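Uncharacterized conserved protein (Staphylococcus epidermidis, PDB 3FRM) is of unknown function but, with a C-terminal GNAT domain and an N-terminal domain of the same clan, is probably related to acetyltransferases. Local coordinates at residues D22-I27 with N40-K45; K45-M50 with S75-E80. All blocks are in the same frame, centred on the assembly; numbering follows the deposited sequence.

Contact 1 of 2, residues D22-I27 with N40-K45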
ATOM      1  N   ASP A  22      11.234 -19.345  23.168  1.00 17.91           N
ATOM      2  CA  ASP A  22      11.763 -18.851  24.433  1.00 18.18           C
ATOM      3  C   ASP A  22      11.499 -17.354  24.533  1.00 18.40           C
ATOM      4  O   ASP A  22      10.714 -16.837  23.775  1.00 19.13           O
ATOM      5  CB  ASP A  22      13.233 -19.183  24.574  1.00 17.40           C
ATOM      6  CG  ASP A  22      14.087 -18.512  23.533  1.00 18.92           C
ATOM      7  OD1 ASP A  22      15.152 -19.080  23.157  1.00 25.53           O
ATOM      8  OD2 ASP A  22      13.715 -17.424  23.072  1.00 18.91           O
ATOM      9  N   SER A  23      12.131 -16.641  25.445  1.00 18.99           N
ATOM     10  CA  SER A  23      11.737 -15.249  25.607  1.00 19.51           C
ATOM     11  C   SER A  23      12.196 -14.356  24.461  1.00 19.96           C
ATOM     12  O   SER A  23      11.611 -13.293  24.245  1.00 20.03           O
ATOM     13  CB  SER A  23      12.224 -14.669  26.911  1.00 19.52           C
ATOM     14  OG  SER A  23      13.625 -14.519  26.852  1.00 18.62           O
ATOM     15  N   ARG A  24      13.208 -14.761  23.712  1.00 19.19           N
ATOM     16  CA  ARG A  24      13.582 -13.890  22.612  1.00 20.31           C
ATOM     17  C   ARG A  24      12.992 -14.189  21.234  1.00 20.14           C
ATOM     18  O   ARG A  24      12.848 -13.246  20.440  1.00 19.67           O
ATOM     19  CB  ARG A  24      15.105 -13.635  22.507  1.00 21.22           C
ATOM     20  CG  ARG A  24      16.012 -14.720  22.892  1.00 22.72           C
ATOM     21  CD  ARG A  24      17.473 -14.283  22.633  1.00 26.23           C
ATOM     22  NE  ARG A  24      18.160 -15.308  21.859  1.00 28.13           N
ATOM     23  CZ  ARG A  24      18.383 -15.302  20.531  1.00 26.72           C
ATOM     24  NH1 ARG A  24      19.033 -16.333  19.974  1.00 24.57           N
ATOM     25  NH2 ARG A  24      18.030 -14.275  19.766  1.00 20.96           N
ATOM     26  N   LYS A  25      12.653 -15.460  20.959  1.00 19.09           N
ATOM     27  CA  LYS A  25      12.271 -15.907  19.608  1.00 18.03           C
ATOM     28  C   LYS A  25      11.545 -17.260  19.519  1.00 16.70           C
ATOM     29  O   LYS A  25      11.746 -18.153  20.318  1.00 16.94           O
ATOM     30  CB  LYS A  25      13.517 -16.026  18.751  1.00 19.01           C
ATOM     31  CG  LYS A  25      14.573 -16.869  19.435  1.00 21.07           C
ATOM     32  CD  LYS A  25      14.986 -18.003  18.605  1.00 25.56           C
ATOM     33  CE  LYS A  25      16.282 -18.696  19.175  1.00 26.15           C
ATOM     34  NZ  LYS A  25      16.190 -19.017  20.628  1.00 28.88           N
ATOM     35  N   ALA A  26      10.712 -17.394  18.508  1.00 14.74           N
ATOM     36  CA  ALA A  26      10.059 -18.641  18.163  1.00 13.70           C
ATOM     37  C   ALA A  26      10.697 -19.041  16.854  1.00 13.41           C
ATOM     38  O   ALA A  26      10.867 -18.203  15.992  1.00 13.56           O
ATOM     39  CB  ALA A  26       8.521 -18.408  17.968  1.00 11.79           C
ATOM     40  N   ILE A  27      11.085 -20.294  16.713  1.00 13.76           N
ATOM     41  CA  ILE A  27      11.623 -20.816  15.443  1.00 14.15           C
ATOM     42  C   ILE A  27      10.624 -21.781  14.767  1.00 14.07           C
ATOM     43  O   ILE A  27      10.164 -22.701  15.406  1.00 14.50           O
ATOM     44  CB  ILE A  27      12.875 -21.591  15.708  1.00 13.81           C
ATOM     45  CG1 ILE A  27      13.954 -20.662  16.297  1.00 14.18           C
ATOM     46  CG2 ILE A  27      13.314 -22.372  14.454  1.00 13.37           C
ATOM     47  CD1 ILE A  27      15.322 -21.345  16.367  1.00 12.87           C
ATOM     48  N   ASN A  40       8.954 -21.319   7.245  1.00 15.81           N
ATOM     49  CA  ASN A  40      10.318 -21.558   7.674  1.00 15.25           C
ATOM     50  C   ASN A  40      11.029 -20.252   8.078  1.00 15.32           C
ATOM     51  O   ASN A  40      11.652 -19.562   7.270  1.00 16.39           O
ATOM     52  CB  ASN A  40      11.099 -22.350   6.615  1.00 14.87           C
ATOM     53  CG  ASN A  40      10.481 -23.762   6.315  1.00 16.20           C
ATOM     54  OD1 ASN A  40      10.716 -24.717   7.057  1.00 20.73           O
ATOM     55  ND2 ASN A  40       9.749 -23.893   5.195  1.00 12.45           N
ATOM     56  N   THR A  41      10.961 -19.904   9.347  1.00 15.35           N
ATOM     57  CA  THR A  41      11.347 -18.561   9.704  1.00 16.13           C
ATOM     58  C   THR A  41      11.513 -18.421  11.217  1.00 16.01           C
ATOM     59  O   THR A  41      11.022 -19.237  11.985  1.00 15.32           O
ATOM     60  CB  THR A  41      10.273 -17.538   9.148  1.00 17.47           C
ATOM     61  OG1 THR A  41      10.832 -16.207   9.088  1.00 21.87           O
ATOM     62  CG2 THR A  41       8.977 -17.562   9.960  1.00 14.56           C
ATOM     63  N   TRP A  42      12.221 -17.375  11.625  1.00 15.89           N
ATOM     64  CA  TRP A  42      12.344 -17.016  12.991  1.00 15.80           C
ATOM     65  C   TRP A  42      11.427 -15.811  13.280  1.00 15.01           C
ATOM     66  O   TRP A  42      11.478 -14.838  12.547  1.00 13.25           O
ATOM     67  CB  TRP A  42      13.774 -16.558  13.255  1.00 16.05           C
ATOM     68  CG  TRP A  42      14.734 -17.597  13.524  1.00 19.44           C
ATOM     69  CD1 TRP A  42      14.900 -18.802  12.832  1.00 20.60           C
ATOM     70  CD2 TRP A  42      15.794 -17.531  14.477  1.00 18.78           C
ATOM     71  NE1 TRP A  42      15.982 -19.488  13.357  1.00 22.04           N
ATOM     72  CE2 TRP A  42      16.555 -18.732  14.349  1.00 20.08           C
ATOM     73  CE3 TRP A  42      16.178 -16.585  15.418  1.00 18.33           C
ATOM     74  CZ2 TRP A  42      17.660 -19.008  15.151  1.00 19.23           C
ATOM     75  CZ3 TRP A  42      17.276 -16.872  16.211  1.00 17.70           C
ATOM     76  CH2 TRP A  42      17.991 -18.079  16.083  1.00 16.39           C
ATOM     77  N   ILE A  43      10.623 -15.889  14.343  1.00 15.36           N
ATOM     78  CA  ILE A  43       9.800 -14.774  14.801  1.00 15.14           C
ATOM     79  C   ILE A  43      10.472 -14.243  16.079  1.00 16.16           C
ATOM     80  O   ILE A  43      10.433 -14.888  17.102  1.00 16.14           O
ATOM     81  CB  ILE A  43       8.387 -15.228  15.144  1.00 15.86           C
ATOM     82  CG1 ILE A  43       7.796 -16.159  14.065  1.00 16.56           C
ATOM     83  CG2 ILE A  43       7.416 -14.031  15.405  1.00 12.96           C
ATOM     84  CD1 ILE A  43       7.640 -15.544  12.722  1.00 14.71           C
ATOM     85  N   TYR A  44      11.093 -13.072  16.041  1.00 16.69           N
ATOM     86  CA  TYR A  44      11.673 -12.528  17.276  1.00 17.20           C
ATOM     87  C   TYR A  44      10.573 -12.012  18.203  1.00 18.59           C
ATOM     88  O   TYR A  44       9.584 -11.447  17.744  1.00 19.09           O
ATOM     89  CB  TYR A  44      12.657 -11.381  17.007  1.00 16.32           C
ATOM     90  CG  TYR A  44      14.026 -11.782  16.488  1.00 17.14           C
ATOM     91  CD1 TYR A  44      14.955 -12.418  17.309  1.00 16.84           C
ATOM     92  CD2 TYR A  44      14.405 -11.490  15.200  1.00 18.26           C
ATOM     93  CE1 TYR A  44      16.194 -12.776  16.859  1.00 16.19           C
ATOM     94  CE2 TYR A  44      15.708 -11.850  14.731  1.00 21.70           C
ATOM     95  CZ  TYR A  44      16.560 -12.496  15.566  1.00 18.97           C
ATOM     96  OH  TYR A  44      17.791 -12.820  15.112  1.00 17.61           O
ATOM     97  N   LYS A  45      10.783 -12.197  19.503  1.00 19.14           N
ATOM     98  CA  LYS A  45       9.997 -11.578  20.532  1.00 19.66           C
ATOM     99  C   LYS A  45      10.729 -10.376  21.141  1.00 19.70           C
ATOM    100  O   LYS A  45      10.104  -9.359  21.462  1.00 19.81           O
ATOM    101  CB  LYS A  45       9.651 -12.617  21.579  1.00 19.81           C
ATOM    102  CG  LYS A  45       8.548 -13.536  21.037  1.00 21.99           C
ATOM    103  CD  LYS A  45       8.538 -14.951  21.619  1.00 21.58           C
ATOM    104  CE  LYS A  45       7.691 -15.016  22.869  1.00 22.00           C
ATOM    105  NZ  LYS A  45       8.052 -16.241  23.640  1.00 25.06           N
TER

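Contact 2 of 2, residues K45-M50 with S75-E80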
ATOM      1  N   LYS A  45      10.783 -12.197  19.503  1.00 19.14           N
ATOM      2  CA  LYS A  45       9.997 -11.578  20.532  1.00 19.66           C
ATOM      3  C   LYS A  45      10.729 -10.376  21.141  1.00 19.70           C
ATOM      4  O   LYS A  45      10.104  -9.359  21.462  1.00 19.81           O
ATOM      5  CB  LYS A  45       9.651 -12.617  21.579  1.00 19.81           C
ATOM      6  CG  LYS A  45       8.548 -13.536  21.037  1.00 21.99           C
ATOM      7  CD  LYS A  45       8.538 -14.951  21.619  1.00 21.58           C
ATOM      8  CE  LYS A  45       7.691 -15.016  22.869  1.00 22.00           C
ATOM      9  NZ  LYS A  45       8.052 -16.241  23.640  1.00 25.06           N
ATOM     10  N   THR A  46      12.048 -10.463  21.252  1.00 19.39           N
ATOM     11  CA  THR A  46      12.851  -9.293  21.628  1.00 19.70           C
ATOM     12  C   THR A  46      13.963  -9.015  20.606  1.00 19.07           C
ATOM     13  O   THR A  46      14.495  -9.913  20.002  1.00 19.77           O
ATOM     14  CB  THR A  46      13.417  -9.410  23.044  1.00 18.89           C
ATOM     15  OG1 THR A  46      14.079 -10.676  23.149  1.00 20.32           O
ATOM     16  CG2 THR A  46      12.293  -9.364  24.054  1.00 19.13           C
HETATM   17  N   MSE A  47      14.295  -7.749  20.434  1.00 19.53           N
HETATM   18  CA  MSE A  47      15.331  -7.287  19.517  1.00 20.95           C
HETATM   19  C   MSE A  47      16.709  -7.839  19.770  1.00 19.35           C
HETATM   20  O   MSE A  47      17.298  -7.551  20.795  1.00 19.54           O
HETATM   21  CB  MSE A  47      15.461  -5.762  19.610  1.00 21.83           C
HETATM   22  CG  MSE A  47      14.584  -5.019  18.645  1.00 27.03           C
HETATM   23 SE   MSE A  47      15.094  -5.220  16.727  0.85 39.43          SE
HETATM   24  CE  MSE A  47      13.613  -4.061  16.123  1.00 27.61           C
ATOM     25  N   PRO A  48      17.248  -8.594  18.814  1.00 18.47           N
ATOM     26  CA  PRO A  48      18.626  -9.028  18.914  1.00 18.05           C
ATOM     27  C   PRO A  48      19.567  -7.830  18.763  1.00 18.13           C
ATOM     28  O   PRO A  48      19.241  -6.917  18.041  1.00 18.78           O
ATOM     29  CB  PRO A  48      18.776  -9.969  17.705  1.00 18.33           C
ATOM     30  CG  PRO A  48      17.803  -9.490  16.704  1.00 16.67           C
ATOM     31  CD  PRO A  48      16.623  -9.014  17.548  1.00 19.22           C
ATOM     32  N   THR A  49      20.713  -7.807  19.431  1.00 18.09           N
ATOM     33  CA  THR A  49      21.763  -6.917  18.980  1.00 18.36           C
ATOM     34  C   THR A  49      22.274  -7.455  17.644  1.00 21.00           C
ATOM     35  O   THR A  49      22.019  -8.618  17.245  1.00 21.37           O
ATOM     36  CB  THR A  49      22.966  -6.933  19.889  1.00 17.82           C
ATOM     37  OG1 THR A  49      23.736  -8.119  19.633  1.00 16.70           O
ATOM     38  CG2 THR A  49      22.553  -6.876  21.325  1.00 14.37           C
HETATM   39  N   MSE A  50      23.019  -6.594  16.967  1.00 22.73           N
HETATM   40  CA  MSE A  50      23.673  -6.906  15.733  1.00 24.07           C
HETATM   41  C   MSE A  50      24.449  -8.187  15.853  1.00 23.98           C
HETATM   42  O   MSE A  50      24.319  -9.027  14.986  1.00 24.89           O
HETATM   43  CB  MSE A  50      24.567  -5.757  15.323  1.00 25.02           C
HETATM   44  CG  MSE A  50      24.705  -5.585  13.832  1.00 29.94           C
HETATM   45 SE   MSE A  50      26.509  -6.041  13.285  0.70 46.00          SE
HETATM   46  CE  MSE A  50      27.556  -4.406  13.527  1.00 35.51           C
ATOM     47  N   SER A  75      11.281 -12.117  11.367  1.00 15.78           N
ATOM     48  CA  SER A  75      10.381 -11.047  11.750  1.00 16.97           C
ATOM     49  C   SER A  75      10.926 -10.480  13.014  1.00 16.30           C
ATOM     50  O   SER A  75      11.436 -11.242  13.818  1.00 15.98           O
ATOM     51  CB  SER A  75       9.039 -11.593  12.150  1.00 15.73           C
ATOM     52  OG  SER A  75       8.509 -12.171  11.047  1.00 22.90           O
ATOM     53  N   PHE A  76      10.693  -9.186  13.229  1.00 15.62           N
ATOM     54  CA  PHE A  76      11.148  -8.527  14.418  1.00 14.90           C
ATOM     55  C   PHE A  76       9.965  -8.228  15.353  1.00 15.22           C
ATOM     56  O   PHE A  76       8.820  -8.557  15.054  1.00 17.23           O
ATOM     57  CB  PHE A  76      12.001  -7.292  14.044  1.00 15.43           C
ATOM     58  CG  PHE A  76      13.319  -7.645  13.419  1.00 13.90           C
ATOM     59  CD1 PHE A  76      14.406  -7.913  14.191  1.00 17.36           C
ATOM     60  CD2 PHE A  76      13.453  -7.741  12.046  1.00 16.53           C
ATOM     61  CE1 PHE A  76      15.644  -8.280  13.596  1.00 18.89           C
ATOM     62  CE2 PHE A  76      14.638  -8.096  11.453  1.00 17.00           C
ATOM     63  CZ  PHE A  76      15.751  -8.371  12.232  1.00 18.53           C
ATOM     64  N   PRO A  77      10.232  -7.647  16.521  1.00 15.00           N
ATOM     65  CA  PRO A  77       9.118  -7.552  17.481  1.00 14.85           C
ATOM     66  C   PRO A  77       8.017  -6.594  17.019  1.00 14.65           C
ATOM     67  O   PRO A  77       8.277  -5.595  16.361  1.00 15.31           O
ATOM     68  CB  PRO A  77       9.786  -7.007  18.723  1.00 13.62           C
ATOM     69  CG  PRO A  77      11.312  -7.494  18.520  1.00 16.42           C
ATOM     70  CD  PRO A  77      11.548  -7.297  17.094  1.00 13.06           C
ATOM     71  N   ALA A  78       6.792  -6.921  17.335  1.00 14.71           N
ATOM     72  CA  ALA A  78       5.666  -5.981  17.141  1.00 14.56           C
ATOM     73  C   ALA A  78       5.967  -4.537  17.526  1.00 14.53           C
ATOM     74  O   ALA A  78       6.430  -4.257  18.625  1.00 14.17           O
ATOM     75  CB  ALA A  78       4.466  -6.468  17.884  1.00 13.59           C
ATOM     76  N   ASN A  79       5.749  -3.638  16.574  1.00 14.43           N
ATOM     77  CA  ASN A  79       5.861  -2.232  16.842  1.00 15.38           C
ATOM     78  C   ASN A  79       7.255  -1.786  17.293  1.00 15.90           C
ATOM     79  O   ASN A  79       7.394  -0.789  17.957  1.00 15.77           O
ATOM     80  CB  ASN A  79       4.820  -1.832  17.877  1.00 14.69           C
ATOM     81  CG  ASN A  79       3.465  -2.303  17.474  1.00 13.39           C
ATOM     82  OD1 ASN A  79       2.983  -1.927  16.435  1.00 17.62           O
ATOM     83  ND2 ASN A  79       2.890  -3.199  18.233  1.00  9.51           N
ATOM     84  N   GLU A  80       8.278  -2.515  16.904  1.00 17.25           N
ATOM     85  CA  GLU A  80       9.641  -2.057  17.175  1.00 19.00           C
ATOM     86  C   GLU A  80      10.417  -1.730  15.894  1.00 18.98           C
ATOM     87  O   GLU A  80      10.445  -2.549  15.001  1.00 19.34           O
ATOM     88  CB  GLU A  80      10.364  -3.115  18.005  1.00 19.58           C
ATOM     89  CG  GLU A  80       9.898  -3.076  19.491  1.00 21.20           C
ATOM     90  CD  GLU A  80      10.572  -4.118  20.367  1.00 25.08           C
ATOM     91  OE1 GLU A  80      11.811  -4.290  20.301  1.00 27.66           O
ATOM     92  OE2 GLU A  80       9.852  -4.783  21.141  1.00 28.03           O
TER
HETATM   93  O   HOH W   1       9.858  -7.195  22.712  1.00 21.44           O

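Contact 1 of 2, residues D22-I27 with N40-K45
Residues 25-27 and 41-44 run antiparallel, the axes of these short segments 4.6 Å apart at closest approach and 162° between their directions. Ala-26 and Ile-43 form the hydrogen-bonded pair, each backbone N giving to the other's O at 2.9 Å. Lys-25 with Tyr-44 and Ile-27 with Trp-42 are the flanking non-hydrogen-bonded pairs. On the face of Ala-26 and Ile-43 the two side chains touch lightly, CB to CB at 4.3 Å. The opposite face is dominated by the Trp-42 ring, which takes two CH-pi contacts over one side: Ile-27 CG1 stands 3.8 Å from the five-membered ring centroid, Lys-25 CD 3.9 Å from the six-membered one. Lys-25 turns CG between its own N and carbonyl carbon (chi1 52°) and bends again at chi2, which lays CD and CE across the ring. This is a beta hairpin of the N-terminal domain, strand 25-29 with strand 41-44. Past the strands Asp-22 OD2 accepts from Arg-24 N, an Asx turn, and, nearly in line with its C-O bond, from Lys-25 N, an Asx motif; OD1 bridges Lys-25 NZ at 2.7 Å. Lys-45, bent at chi3 (89°), gives NZ to Asp-22 O at 2.7 Å, from above the carbonyl plane, and to Glu-21. The Arg-24 guanidinium lies beside the Tyr-44 ring edge; Asp-56 salt-bridges Arg-24 NH1 through OD1 and hydrogen-bonds Tyr-44 OH through OD2.

Contact 2 of 2, residues K45-M50 with S75-E80
Pro-77 packs against the backbone of residues 45-47, its CG 3.6 Å from Met-47 N and its CB 3.6 Å from Lys-45 O. The tight part is mainly apolar. Met-47, a selenomethionine, bends at chi2 (-68°) and stretches beyond it, so that SE comes within 3.8 Å of Phe-76 CD1 in an oblique Met-aromatic contact while CE passes on to Pro-77 CD at 4.0 Å. Pro-48 CG meets the edge of the same ring, near its plane, 4.0 Å from Phe-76 CE1. Ile-82 and Leu-86 also touch the Phe-76 side chain, and the Tyr-44 ring lies near it. Glu-80 runs past Met-47 in the opposite direction and still comes close, OE1 3.3 Å from Met-47 CG. Looser is the link on the solvent side, where Glu-80 OE2 is joined to the backbone O of Lys-45 through one water, which donates to both, at 2.9 Å to OE2. Glu-80 is placed by a type II turn, its N bonded to Pro-77 O. Strands 41-44 and 72-75 are parallel neighbours joined through helix 50-66, and the two loops leaving their C-terminal ends meet here, on the C-terminal side of a beta-alpha-beta crossover.

Overall arrangement
The centres of the two contacts are about 9 Å apart, and the chain runs from one to the other through Lys-45, which they share: its backbone N and side chain serve contact 1, its carbonyl contact 2. Strand 41-44 lies between strands 25-29 and 72-75, so the sheet runs on from the hairpin to strand 72-75, whose end leads into contact 2. Tyr-44 N lies 2.9 Å from Ser-75 O and Trp-42 O 3.0 Å from Ser-75 N, probable hydrogen bonds of the parallel pair, and Tyr-44 CD2 packs on Phe-76 CD1 at 3.7 Å. The sodium ion is bound elsewhere, at Tyr-159, Asn-160, Asp-162 and Ile-164, none of which belongs to either contact.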